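Local coordinates for twitching motility pilus retraction protein (Geobacter sulfurreducens PCA, PDB 5ZFQ) that probably uses ATP hydrolysis in a six-subunit ring motor to power the retraction of type IV pili, the movement behind twitching motility, at residues E143-P148 with I170-T175; Y217-D222 with A240-E245; T236-L241 with D268-Y273; Q261-I266 with A280-V285. One frame throughout, in Å; residues are numbered along the deposited sequence.

Contact 1 (E143-P148 with I170-T175)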
loop_
_atom_site.group_PDB
_atom_site.type_symbol
_atom_site.label_atom_id
_atom_site.label_comp_id
_atom_site.label_asym_id
_atom_site.label_seq_id
_atom_site.Cartn_x
_atom_site.Cartn_y
_atom_site.Cartn_z
ATOM N N GLU A 143 21.005 17.516 -37.912
ATOM C CA GLU A 143 20.568 18.863 -37.587
ATOM C C GLU A 143 20.070 18.933 -36.148
ATOM O O GLU A 143 20.303 19.926 -35.448
ATOM C CB GLU A 143 19.463 19.323 -38.534
ATOM C CG GLU A 143 19.931 19.631 -39.951
ATOM C CD GLU A 143 18.789 20.057 -40.878
ATOM O OE1 GLU A 143 17.636 20.213 -40.394
ATOM O OE2 GLU A 143 19.060 20.238 -42.093
ATOM N N LEU A 144 19.371 17.885 -35.717
ATOM C CA LEU A 144 18.834 17.836 -34.359
ATOM C C LEU A 144 19.951 17.760 -33.326
ATOM O O LEU A 144 19.793 18.234 -32.201
ATOM C CB LEU A 144 17.888 16.650 -34.191
ATOM C CG LEU A 144 16.496 16.803 -34.804
ATOM C CD1 LEU A 144 15.755 15.516 -34.606
ATOM C CD2 LEU A 144 15.758 17.929 -34.148
ATOM N N ALA A 145 21.084 17.186 -33.729
ATOM C CA ALA A 145 22.248 17.019 -32.860
ATOM C C ALA A 145 23.032 18.312 -32.733
ATOM O O ALA A 145 24.026 18.395 -31.998
ATOM C CB ALA A 145 23.148 15.904 -33.386
ATOM N N GLU A 146 22.588 19.322 -33.469
ATOM C CA GLU A 146 23.220 20.619 -33.395
ATOM C C GLU A 146 22.380 21.560 -32.557
ATOM O O GLU A 146 22.707 22.738 -32.432
ATOM C CB GLU A 146 23.452 21.193 -34.792
ATOM C CG GLU A 146 24.622 20.560 -35.508
ATOM C CD GLU A 146 24.636 20.865 -37.003
ATOM O OE1 GLU A 146 23.789 21.669 -37.447
ATOM O OE2 GLU A 146 25.498 20.309 -37.731
ATOM N N LYS A 147 21.301 21.041 -31.979
ATOM C CA LYS A 147 20.436 21.854 -31.131
ATOM C C LYS A 147 21.146 22.226 -29.844
ATOM O O LYS A 147 21.759 21.370 -29.201
ATOM C CB LYS A 147 19.140 21.121 -30.793
ATOM C CG LYS A 147 18.206 20.920 -31.947
ATOM C CD LYS A 147 17.572 22.225 -32.375
ATOM C CE LYS A 147 16.476 21.976 -33.418
ATOM N NZ LYS A 147 16.108 23.263 -34.094
ATOM N N PRO A 148 21.059 23.506 -29.456
ATOM C CA PRO A 148 21.679 23.948 -28.203
ATOM C C PRO A 148 20.862 23.600 -26.962
ATOM O O PRO A 148 21.456 23.213 -25.961
ATOM C CB PRO A 148 21.795 25.462 -28.385
ATOM C CG PRO A 148 20.767 25.817 -29.377
ATOM C CD PRO A 148 20.555 24.630 -30.262
ATOM N N ILE A 170 25.599 11.853 -29.439
ATOM C CA ILE A 170 26.485 12.287 -28.375
ATOM C C ILE A 170 27.911 12.434 -28.885
ATOM O O ILE A 170 28.605 13.401 -28.522
ATOM C CB ILE A 170 26.427 11.319 -27.178
ATOM C CG1 ILE A 170 25.097 11.519 -26.435
ATOM C CG2 ILE A 170 27.581 11.565 -26.225
ATOM C CD1 ILE A 170 24.634 10.329 -25.659
ATOM N N ASP A 171 28.335 11.505 -29.741
ATOM C CA ASP A 171 29.655 11.572 -30.345
ATOM C C ASP A 171 29.840 12.886 -31.093
ATOM O O ASP A 171 30.890 13.530 -30.991
ATOM C CB ASP A 171 29.875 10.404 -31.301
ATOM C CG ASP A 171 31.275 10.387 -31.890
ATOM O OD1 ASP A 171 32.271 10.576 -31.150
ATOM O OD2 ASP A 171 31.383 10.190 -33.115
ATOM N N LYS A 172 28.816 13.276 -31.850
ATOM C CA LYS A 172 28.866 14.504 -32.621
ATOM C C LYS A 172 28.953 15.717 -31.691
ATOM O O LYS A 172 29.694 16.672 -31.970
ATOM C CB LYS A 172 27.648 14.617 -33.530
ATOM C CG LYS A 172 27.625 15.916 -34.330
ATOM C CD LYS A 172 26.314 16.103 -35.097
ATOM C CE LYS A 172 26.338 17.370 -35.952
ATOM N NZ LYS A 172 27.380 17.355 -37.045
ATOM N N ILE A 173 28.203 15.668 -30.589
ATOM C CA ILE A 173 28.188 16.738 -29.619
ATOM C C ILE A 173 29.546 16.874 -28.958
ATOM O O ILE A 173 30.096 17.971 -28.852
ATOM C CB ILE A 173 27.121 16.489 -28.551
ATOM C CG1 ILE A 173 25.729 16.629 -29.162
ATOM C CG2 ILE A 173 27.288 17.439 -27.362
ATOM C CD1 ILE A 173 24.619 16.212 -28.228
ATOM N N ASN A 174 30.063 15.737 -28.504
ATOM C CA ASN A 174 31.371 15.623 -27.889
ATOM C C ASN A 174 32.504 16.126 -28.788
ATOM O O ASN A 174 33.551 16.597 -28.298
ATOM C CB ASN A 174 31.596 14.153 -27.521
ATOM C CG ASN A 174 32.890 13.904 -26.761
ATOM O OD1 ASN A 174 33.468 14.802 -26.159
ATOM N ND2 ASN A 174 33.349 12.663 -26.803
ATOM N N THR A 175 32.297 16.001 -30.101
ATOM C CA THR A 175 33.269 16.433 -31.098
ATOM C C THR A 175 33.203 17.951 -31.318
ATOM O O THR A 175 34.232 18.618 -31.489
ATOM C CB THR A 175 33.053 15.713 -32.469
ATOM O OG1 THR A 175 33.224 14.293 -32.320
ATOM C CG2 THR A 175 34.047 16.213 -33.515
#
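Lys-172 lays its aliphatic chain past two residues of the turn opposite, Ala-145 and Glu-146. Its CG stands anti to the backbone N (chi1 178°) and the chain runs out straight as far as CE, which carries CD to 3.6 Å from the CB of Ala-145; alanine suits this place because its small methyl lets the lysine chain lie close. At chi4 the lysine bends (63°), and NZ comes to 3.6 Å from OE2 of Glu-146, a salt bridge between two side chains set at a slant to one another. The carboxylate oxygen is just as near to CE as to NZ. Glu-176, one helical turn on, also forms a salt bridge with NZ, so the ammonium serves two acids. The helix 162-176 carrying the lysine follows strand 150-155 in a strand-loop-helix unit consistent with a P-loop, and the type I turn Leu-144 to Lys-147 ends helix 139-144 beside it. A methionine in place of Lys-172 would probably leave Glu-146 and Glu-176 without their shared cation. Deeper in, CG1 of the buried Ile-173 lies 3.7 Å from the carbonyl O of Ala-145.

Contact 2 (Y217-D222 with A240-E245)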
loop_
_atom_site.group_PDB
_atom_site.type_symbol
_atom_site.label_atom_id
_atom_site.label_comp_id
_atom_site.label_asym_id
_atom_site.label_seq_id
_atom_site.Cartn_x
_atom_site.Cartn_y
_atom_site.Cartn_z
ATOM N N TYR A 217 20.503 14.429 -8.159
ATOM C CA TYR A 217 21.614 15.370 -8.001
ATOM C C TYR A 217 22.146 15.895 -9.325
ATOM O O TYR A 217 23.154 16.599 -9.345
ATOM C CB TYR A 217 22.768 14.723 -7.226
ATOM C CG TYR A 217 22.476 14.446 -5.782
ATOM C CD1 TYR A 217 21.756 15.349 -5.003
ATOM C CD2 TYR A 217 22.899 13.260 -5.188
ATOM C CE1 TYR A 217 21.477 15.082 -3.653
ATOM C CE2 TYR A 217 22.637 12.983 -3.842
ATOM C CZ TYR A 217 21.924 13.893 -3.076
ATOM O OH TYR A 217 21.662 13.603 -1.743
ATOM N N ILE A 218 21.477 15.553 -10.421
ATOM C CA ILE A 218 21.954 15.946 -11.743
ATOM C C ILE A 218 22.106 17.483 -11.891
ATOM O O ILE A 218 23.009 17.972 -12.593
ATOM C CB ILE A 218 21.024 15.401 -12.850
ATOM C CG1 ILE A 218 21.678 15.565 -14.228
ATOM C CG2 ILE A 218 19.607 16.030 -12.768
ATOM C CD1 ILE A 218 22.834 14.655 -14.423
ATOM N N LEU A 219 21.267 18.256 -11.207
ATOM C CA LEU A 219 21.375 19.706 -11.357
ATOM C C LEU A 219 22.541 20.229 -10.554
ATOM O O LEU A 219 22.910 21.382 -10.686
ATOM C CB LEU A 219 20.079 20.422 -10.942
ATOM C CG LEU A 219 18.834 19.939 -11.686
ATOM C CD1 LEU A 219 17.617 20.839 -11.422
ATOM C CD2 LEU A 219 19.108 19.807 -13.165
ATOM N N ARG A 220 23.116 19.377 -9.720
ATOM C CA ARG A 220 24.265 19.758 -8.892
ATOM C C ARG A 220 25.561 19.296 -9.531
ATOM O O ARG A 220 26.626 19.442 -8.951
ATOM C CB ARG A 220 24.132 19.170 -7.477
ATOM C CG ARG A 220 22.739 19.354 -6.935
ATOM C CD ARG A 220 22.547 18.922 -5.532
ATOM N NE ARG A 220 21.163 19.194 -5.165
ATOM C CZ ARG A 220 20.605 18.901 -3.990
ATOM N NH1 ARG A 220 21.316 18.309 -3.028
ATOM N NH2 ARG A 220 19.326 19.196 -3.786
ATOM N N GLN A 221 25.477 18.737 -10.731
ATOM C CA GLN A 221 26.680 18.214 -11.368
ATOM C C GLN A 221 27.111 19.050 -12.582
ATOM O O GLN A 221 27.916 18.615 -13.386
ATOM C CB GLN A 221 26.463 16.735 -11.739
ATOM C CG GLN A 221 26.267 15.855 -10.496
ATOM C CD GLN A 221 25.728 14.460 -10.780
ATOM O OE1 GLN A 221 25.038 14.217 -11.788
ATOM N NE2 GLN A 221 26.014 13.533 -9.867
ATOM N N ASP A 222 26.575 20.261 -12.681
ATOM C CA ASP A 222 26.919 21.200 -13.749
ATOM C C ASP A 222 26.967 20.521 -15.132
ATOM O O ASP A 222 28.005 20.513 -15.803
ATOM C CB ASP A 222 28.263 21.893 -13.437
ATOM C CG ASP A 222 28.530 23.104 -14.336
ATOM O OD1 ASP A 222 27.595 23.880 -14.624
ATOM O OD2 ASP A 222 29.676 23.276 -14.782
ATOM N N ALA A 240 13.736 15.486 -16.702
ATOM C CA ALA A 240 14.014 15.791 -18.105
ATOM C C ALA A 240 13.426 17.135 -18.522
ATOM O O ALA A 240 14.114 17.940 -19.134
ATOM C CB ALA A 240 13.468 14.678 -19.021
ATOM N N LEU A 241 12.151 17.365 -18.203
ATOM C CA LEU A 241 11.493 18.623 -18.543
ATOM C C LEU A 241 12.207 19.807 -17.901
ATOM O O LEU A 241 12.338 20.880 -18.497
ATOM C CB LEU A 241 10.029 18.592 -18.118
ATOM C CG LEU A 241 9.196 17.650 -18.984
ATOM C CD1 LEU A 241 7.811 17.388 -18.389
ATOM C CD2 LEU A 241 9.105 18.202 -20.422
ATOM N N THR A 242 12.682 19.578 -16.683
ATOM C CA THR A 242 13.351 20.598 -15.914
ATOM C C THR A 242 14.676 20.968 -16.572
ATOM O O THR A 242 14.979 22.150 -16.763
ATOM C CB THR A 242 13.559 20.117 -14.477
ATOM O OG1 THR A 242 12.273 19.983 -13.863
ATOM C CG2 THR A 242 14.442 21.071 -13.663
ATOM N N LEU A 243 15.449 19.954 -16.939
ATOM C CA LEU A 243 16.703 20.175 -17.634
ATOM C C LEU A 243 16.445 20.966 -18.927
ATOM O O LEU A 243 17.119 21.972 -19.205
ATOM C CB LEU A 243 17.395 18.830 -17.907
ATOM C CG LEU A 243 18.074 18.173 -16.692
ATOM C CD1 LEU A 243 18.190 16.684 -16.845
ATOM C CD2 LEU A 243 19.449 18.743 -16.486
ATOM N N ALA A 244 15.429 20.537 -19.672
ATOM C CA ALA A 244 15.110 21.109 -20.974
ATOM C C ALA A 244 14.609 22.548 -20.870
ATOM O O ALA A 244 14.913 23.367 -21.734
ATOM C CB ALA A 244 14.076 20.236 -21.695
ATOM N N GLU A 245 13.836 22.846 -19.823
ATOM C CA GLU A 245 13.335 24.206 -19.565
ATOM C C GLU A 245 14.414 25.211 -19.182
ATOM O O GLU A 245 14.223 26.413 -19.356
ATOM C CB GLU A 245 12.293 24.205 -18.446
ATOM C CG GLU A 245 10.845 24.202 -18.876
ATOM C CD GLU A 245 9.908 24.328 -17.674
ATOM O OE1 GLU A 245 9.792 23.330 -16.918
ATOM O OE2 GLU A 245 9.302 25.415 -17.477
#
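Leu-219 and Leu-243 meet through their methyls, CD2 of one lying 3.5 Å from CD2 of the other, with the two side chains inclined to each other. The side chains of Leu-219 and Thr-242 cross at about a right angle, CD1 of the leucine meeting CG2 of the threonine at 3.9 Å. That fork lets one leucine touch two successive residues of the helix, and the threonine suits its place by offering a methyl here while its hydroxyl looks elsewhere: with chi1 at -66°, CG2 is anti to the backbone N and OG1 lies beside that N. Ile-218 adds a looser contact, its CG2 4.4 Å from CD1 of Leu-243.

Further out, Ile-218 and Leu-243 both rest on Val-226 of strand 225-230, which gives them a common floor. The OG1 of Thr-242 hydrogen-bonds to the carbonyl O of Glu-238 in its own helix and to His-255 of a neighbouring subunit, so a subunit boundary runs close by. The short 3-10 segment beginning at Ile-218 thus packs beside helix 234-245, the helix of a right-handed beta-alpha-beta crossover joining the adjacent parallel strands 225-230 and 249-254, a connection characteristic of the alpha/beta core of P-loop ATPases.

Contact 3 (T236-L241 with D268-Y273)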
loop_
_atom_site.group_PDB
_atom_site.type_symbol
_atom_site.label_atom_id
_atom_site.label_comp_id
_atom_site.label_asym_id
_atom_site.label_seq_id
_atom_site.Cartn_x
_atom_site.Cartn_y
_atom_site.Cartn_z
ATOM N N THR A 236 11.131 10.981 -13.394
ATOM C CA THR A 236 12.138 11.075 -14.447
ATOM C C THR A 236 11.718 12.074 -15.539
ATOM O O THR A 236 12.527 12.891 -15.986
ATOM C CB THR A 236 12.420 9.681 -15.077
ATOM O OG1 THR A 236 12.938 8.790 -14.075
ATOM C CG2 THR A 236 13.416 9.778 -16.227
ATOM N N ILE A 237 10.458 12.014 -15.960
ATOM C CA ILE A 237 9.936 12.962 -16.939
ATOM C C ILE A 237 10.077 14.414 -16.451
ATOM O O ILE A 237 10.465 15.324 -17.212
ATOM C CB ILE A 237 8.462 12.665 -17.259
ATOM C CG1 ILE A 237 8.326 11.313 -17.937
ATOM C CG2 ILE A 237 7.855 13.713 -18.169
ATOM C CD1 ILE A 237 6.887 10.989 -18.260
ATOM N N GLU A 238 9.778 14.609 -15.171
ATOM C CA GLU A 238 9.831 15.920 -14.552
ATOM C C GLU A 238 11.247 16.433 -14.468
ATOM O O GLU A 238 11.477 17.638 -14.492
ATOM C CB GLU A 238 9.220 15.873 -13.155
ATOM C CG GLU A 238 7.837 16.473 -13.051
ATOM C CD GLU A 238 7.202 16.157 -11.716
ATOM O OE1 GLU A 238 7.885 15.503 -10.894
ATOM O OE2 GLU A 238 6.031 16.542 -11.484
ATOM N N ALA A 239 12.197 15.518 -14.349
ATOM C CA ALA A 239 13.593 15.910 -14.309
ATOM C C ALA A 239 14.053 16.315 -15.708
ATOM O O ALA A 239 14.669 17.359 -15.878
ATOM C CB ALA A 239 14.456 14.787 -13.748
ATOM N N ALA A 240 13.736 15.486 -16.702
ATOM C CA ALA A 240 14.014 15.791 -18.105
ATOM C C ALA A 240 13.426 17.135 -18.522
ATOM O O ALA A 240 14.114 17.940 -19.134
ATOM C CB ALA A 240 13.468 14.678 -19.021
ATOM N N LEU A 241 12.151 17.365 -18.203
ATOM C CA LEU A 241 11.493 18.623 -18.543
ATOM C C LEU A 241 12.207 19.807 -17.901
ATOM O O LEU A 241 12.338 20.880 -18.497
ATOM C CB LEU A 241 10.029 18.592 -18.118
ATOM C CG LEU A 241 9.196 17.650 -18.984
ATOM C CD1 LEU A 241 7.811 17.388 -18.389
ATOM C CD2 LEU A 241 9.105 18.202 -20.422
ATOM N N ASP A 268 -0.261 11.718 -20.400
ATOM C CA ASP A 268 -1.304 10.902 -19.816
ATOM C C ASP A 268 -0.938 10.246 -18.486
ATOM O O ASP A 268 -1.825 9.839 -17.745
ATOM C CB ASP A 268 -1.742 9.833 -20.829
ATOM C CG ASP A 268 -2.501 10.426 -22.028
ATOM O OD1 ASP A 268 -2.931 11.608 -21.946
ATOM O OD2 ASP A 268 -2.685 9.705 -23.045
ATOM N N VAL A 269 0.349 10.155 -18.166
ATOM C CA VAL A 269 0.776 9.488 -16.928
ATOM C C VAL A 269 0.621 10.400 -15.721
ATOM O O VAL A 269 0.640 9.941 -14.578
ATOM C CB VAL A 269 2.251 9.016 -17.004
ATOM C CG1 VAL A 269 2.396 7.822 -17.960
ATOM C CG2 VAL A 269 3.152 10.166 -17.423
ATOM N N PHE A 270 0.481 11.694 -16.005
ATOM C CA PHE A 270 0.288 12.745 -15.008
ATOM C C PHE A 270 -1.168 12.911 -14.595
ATOM O O PHE A 270 -2.083 12.668 -15.399
ATOM C CB PHE A 270 0.776 14.094 -15.541
ATOM C CG PHE A 270 2.254 14.248 -15.545
ATOM C CD1 PHE A 270 2.927 14.641 -14.388
ATOM C CD2 PHE A 270 2.984 14.022 -16.709
ATOM C CE1 PHE A 270 4.312 14.790 -14.384
ATOM C CE2 PHE A 270 4.361 14.168 -16.718
ATOM C CZ PHE A 270 5.028 14.554 -15.549
ATOM N N PRO A 271 -1.385 13.357 -13.345
ATOM C CA PRO A 271 -2.711 13.746 -12.852
ATOM C C PRO A 271 -3.375 14.770 -13.774
ATOM O O PRO A 271 -2.702 15.700 -14.230
ATOM C CB PRO A 271 -2.404 14.353 -11.482
ATOM C CG PRO A 271 -1.196 13.585 -11.019
ATOM C CD PRO A 271 -0.371 13.383 -12.274
ATOM N N PRO A 272 -4.671 14.587 -14.067
ATOM C CA PRO A 272 -5.450 15.493 -14.921
ATOM C C PRO A 272 -5.178 16.981 -14.688
ATOM O O PRO A 272 -5.162 17.741 -15.657
ATOM C CB PRO A 272 -6.896 15.139 -14.554
ATOM C CG PRO A 272 -6.832 13.674 -14.277
ATOM C CD PRO A 272 -5.465 13.414 -13.652
ATOM N N TYR A 273 -4.958 17.390 -13.441
ATOM C CA TYR A 273 -4.743 18.812 -13.143
ATOM C C TYR A 273 -3.390 19.335 -13.679
ATOM O O TYR A 273 -3.222 20.532 -13.943
ATOM C CB TYR A 273 -4.858 19.073 -11.626
ATOM C CG TYR A 273 -3.868 18.334 -10.722
ATOM C CD1 TYR A 273 -2.510 18.676 -10.702
ATOM C CD2 TYR A 273 -4.299 17.317 -9.860
ATOM C CE1 TYR A 273 -1.606 18.019 -9.874
ATOM C CE2 TYR A 273 -3.406 16.650 -9.014
ATOM C CZ TYR A 273 -2.057 17.007 -9.020
ATOM O OH TYR A 273 -1.150 16.355 -8.191
#
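In the loop between helices 259-268 and 275-285 of the ATPase's alpha/beta domain, Val-269 and Phe-270 reach back to Ile-237 and Glu-238 on helix 234-245. The buried phenylalanine presents the rim of its ring. CG2 of Ile-237 sits in the plane of the ring at that edge, 3.8 Å from CE2, and the isoleucine and the phenylalanine pass each other head to tail. On the other flank of the ring, at CE1, the chain of Glu-238 comes alongside, its OE2 at 3.8 Å near the ring plane and its carboxylate turned 47° from the ring. A negatively charged oxygen beside aromatic C-H edges is probably favourable, and the extended glutamate also adds its methylene CG to the aromatic rim; its OE2 is meanwhile hydrogen-bonded to Gln-274. The beta-branched isoleucine suits the spot because its two arms serve two residues of the loop: chi1 of -65° puts CG2 anti to the backbone N and CG1 beside that N, parting them toward Phe-270 and Val-269. Phe-270 also touches Leu-234 and Val-278, so its ring fills the space between helices 234-245 and 275-285. With an alanine here the ring is gone, and a gap would probably open between these helices, leaving Ile-237 without its aromatic neighbour. Val-269 also packs on Tyr-273 of a neighbouring subunit. The longer arm of Ile-237 ends at CD1, 3.9 Å from CG2 of Val-269.

Contact 4 (Q261-I266 with A280-V285)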
loop_
_atom_site.group_PDB
_atom_site.type_symbol
_atom_site.label_atom_id
_atom_site.label_comp_id
_atom_site.label_asym_id
_atom_site.label_seq_id
_atom_site.Cartn_x
_atom_site.Cartn_y
_atom_site.Cartn_z
ATOM N N GLN A 261 2.037 9.087 -30.396
ATOM C CA GLN A 261 1.946 8.147 -29.291
ATOM C C GLN A 261 2.903 8.533 -28.163
ATOM O O GLN A 261 2.570 8.388 -26.987
ATOM C CB GLN A 261 2.235 6.754 -29.808
ATOM C CG GLN A 261 2.016 5.643 -28.852
ATOM C CD GLN A 261 2.423 4.324 -29.473
ATOM O OE1 GLN A 261 3.517 3.826 -29.200
ATOM N NE2 GLN A 261 1.554 3.750 -30.321
ATOM N N THR A 262 4.073 9.058 -28.534
ATOM C CA THR A 262 5.079 9.510 -27.572
ATOM C C THR A 262 4.603 10.708 -26.746
ATOM O O THR A 262 4.732 10.720 -25.517
ATOM C CB THR A 262 6.393 9.913 -28.265
ATOM O OG1 THR A 262 7.026 8.754 -28.826
ATOM C CG2 THR A 262 7.335 10.602 -27.267
ATOM N N ILE A 263 4.065 11.715 -27.431
ATOM C CA ILE A 263 3.612 12.935 -26.768
ATOM C C ILE A 263 2.436 12.646 -25.830
ATOM O O ILE A 263 2.400 13.143 -24.701
ATOM C CB ILE A 263 3.229 14.015 -27.813
ATOM C CG1 ILE A 263 4.500 14.584 -28.461
ATOM C CG2 ILE A 263 2.380 15.124 -27.184
ATOM C CD1 ILE A 263 4.280 15.160 -29.839
ATOM N N ASN A 264 1.494 11.812 -26.276
ATOM C CA ASN A 264 0.348 11.445 -25.434
ATOM C C ASN A 264 0.790 10.738 -24.164
ATOM O O ASN A 264 0.282 11.024 -23.076
ATOM C CB ASN A 264 -0.650 10.573 -26.202
ATOM C CG ASN A 264 -1.600 11.391 -27.072
ATOM O OD1 ASN A 264 -2.056 12.470 -26.671
ATOM N ND2 ASN A 264 -1.912 10.876 -28.265
ATOM N N ARG A 265 1.764 9.845 -24.315
ATOM C CA ARG A 265 2.328 9.106 -23.184
ATOM C C ARG A 265 2.996 10.010 -22.153
ATOM O O ARG A 265 2.903 9.741 -20.956
ATOM C CB ARG A 265 3.333 8.061 -23.671
ATOM C CG ARG A 265 3.906 7.170 -22.570
ATOM C CD ARG A 265 2.842 6.368 -21.899
ATOM N NE ARG A 265 1.908 5.870 -22.894
ATOM C CZ ARG A 265 2.130 4.818 -23.685
ATOM N NH1 ARG A 265 3.263 4.128 -23.581
ATOM N NH2 ARG A 265 1.207 4.448 -24.581
ATOM N N ILE A 266 3.671 11.066 -22.607
ATOM C CA ILE A 266 4.280 12.032 -21.688
ATOM C C ILE A 266 3.210 12.685 -20.795
ATOM O O ILE A 266 3.410 12.883 -19.597
ATOM C CB ILE A 266 5.043 13.140 -22.442
ATOM C CG1 ILE A 266 6.178 12.551 -23.274
ATOM C CG2 ILE A 266 5.554 14.201 -21.479
ATOM C CD1 ILE A 266 7.237 11.908 -22.454
ATOM N N ALA A 280 2.090 22.468 -21.899
ATOM C CA ALA A 280 2.658 23.803 -22.090
ATOM C C ALA A 280 4.171 23.716 -22.079
ATOM O O ALA A 280 4.841 24.331 -22.899
ATOM C CB ALA A 280 2.161 24.767 -21.016
ATOM N N GLN A 281 4.694 22.926 -21.147
ATOM C CA GLN A 281 6.115 22.635 -21.074
ATOM C C GLN A 281 6.635 21.954 -22.334
ATOM O O GLN A 281 7.659 22.367 -22.910
ATOM C CB GLN A 281 6.409 21.749 -19.872
ATOM C CG GLN A 281 6.767 22.511 -18.621
ATOM C CD GLN A 281 6.772 21.618 -17.411
ATOM O OE1 GLN A 281 5.786 20.923 -17.136
ATOM N NE2 GLN A 281 7.888 21.602 -16.689
ATOM N N LEU A 282 5.941 20.900 -22.756
ATOM C CA LEU A 282 6.368 20.153 -23.923
ATOM C C LEU A 282 6.401 21.045 -25.144
ATOM O O LEU A 282 7.310 20.942 -25.971
ATOM C CB LEU A 282 5.444 18.974 -24.185
ATOM C CG LEU A 282 5.772 17.636 -23.546
ATOM C CD1 LEU A 282 4.605 16.682 -23.805
ATOM C CD2 LEU A 282 7.067 17.090 -24.112
ATOM N N SER A 283 5.402 21.925 -25.252
ATOM C CA SER A 283 5.277 22.760 -26.439
ATOM C C SER A 283 6.480 23.686 -26.514
ATOM O O SER A 283 6.950 24.022 -27.601
ATOM C CB SER A 283 3.956 23.563 -26.445
ATOM O OG SER A 283 3.811 24.402 -25.310
ATOM N N PHE A 284 6.985 24.061 -25.343
ATOM C CA PHE A 284 8.102 24.987 -25.236
ATOM C C PHE A 284 9.467 24.316 -25.499
ATOM O O PHE A 284 10.289 24.854 -26.253
ATOM C CB PHE A 284 8.074 25.657 -23.846
ATOM C CG PHE A 284 9.284 26.497 -23.543
ATOM C CD1 PHE A 284 9.875 27.297 -24.528
ATOM C CD2 PHE A 284 9.826 26.507 -22.265
ATOM C CE1 PHE A 284 10.999 28.080 -24.250
ATOM C CE2 PHE A 284 10.947 27.290 -21.977
ATOM C CZ PHE A 284 11.531 28.076 -22.982
ATOM N N VAL A 285 9.696 23.148 -24.894
ATOM C CA VAL A 285 11.049 22.591 -24.828
ATOM C C VAL A 285 11.335 21.474 -25.850
ATOM O O VAL A 285 12.508 21.215 -26.167
ATOM C CB VAL A 285 11.377 22.041 -23.396
ATOM C CG1 VAL A 285 11.120 23.084 -22.325
ATOM C CG2 VAL A 285 10.612 20.767 -23.114
#
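Leu-282 points its side chain at Ile-266 and Ile-263, joining the two successive helices 259-268 and 275-285 that carry the chain from strand 249-254 to strand 286-296. These strands run parallel on either side of strand 150-155, so the helices form a two-helix crossover connection in the mixed sheet of the ATPase domain. The close part of the contact is centred on one methyl. CD1 of Leu-282 lies 3.5 Å from CG2 of Ile-266 and 3.8 Å from its CB, the two side chains meeting at a slant. With chi1 of Ile-266 at -61°, that CG2 branch is anti to the backbone N and faces the leucine. Ile-263, one turn earlier, is only grazed: its CG2 stays 4.3 Å from the same CD1. Branched aliphatic residues suit this buried seam, which Ile-320 of helix 314-321 continues by touching both Ile-263 and Leu-282.

Elsewhere on the two helices Arg-265 and Phe-284 are partly accessible. Arg-265 turns to another subunit and hydrogen-bonds to its Gln-277, while Phe-284 packs on Arg-365 of a different neighbouring subunit. Ser-283, by contrast, is a buried hydroxyl satisfied inside its own helix: OG donates to the carbonyl O of Ala-280 at 2.6 Å, tilted 34° from the carbonyl plane and on the same face of it as the backbone N of Phe-284.

In the fold
Contact 4 is buried throughout and contact 2 largely so, with Leu-219 at its margin, and both rely on aliphatic methyls; contacts 1 and 3 are partly buried and add carboxylates, one in a salt bridge and one beside an aromatic rim. Contacts 2 and 3 share helix 234-245, whose Ala-240 and Leu-241 belong to both. Contacts 3 and 4 lie closest, with centres about 9 Å apart, and pack through Ile-237 and Ile-266; contact 4 also meets contact 2 where Glu-245 probably hydrogen-bonds to Gln-281. Contact 1 stands apart, its nearest atoms about 8 Å or more from the rest, and no other chain touches it, whereas contacts 2, 3 and 4 all border neighbouring subunits.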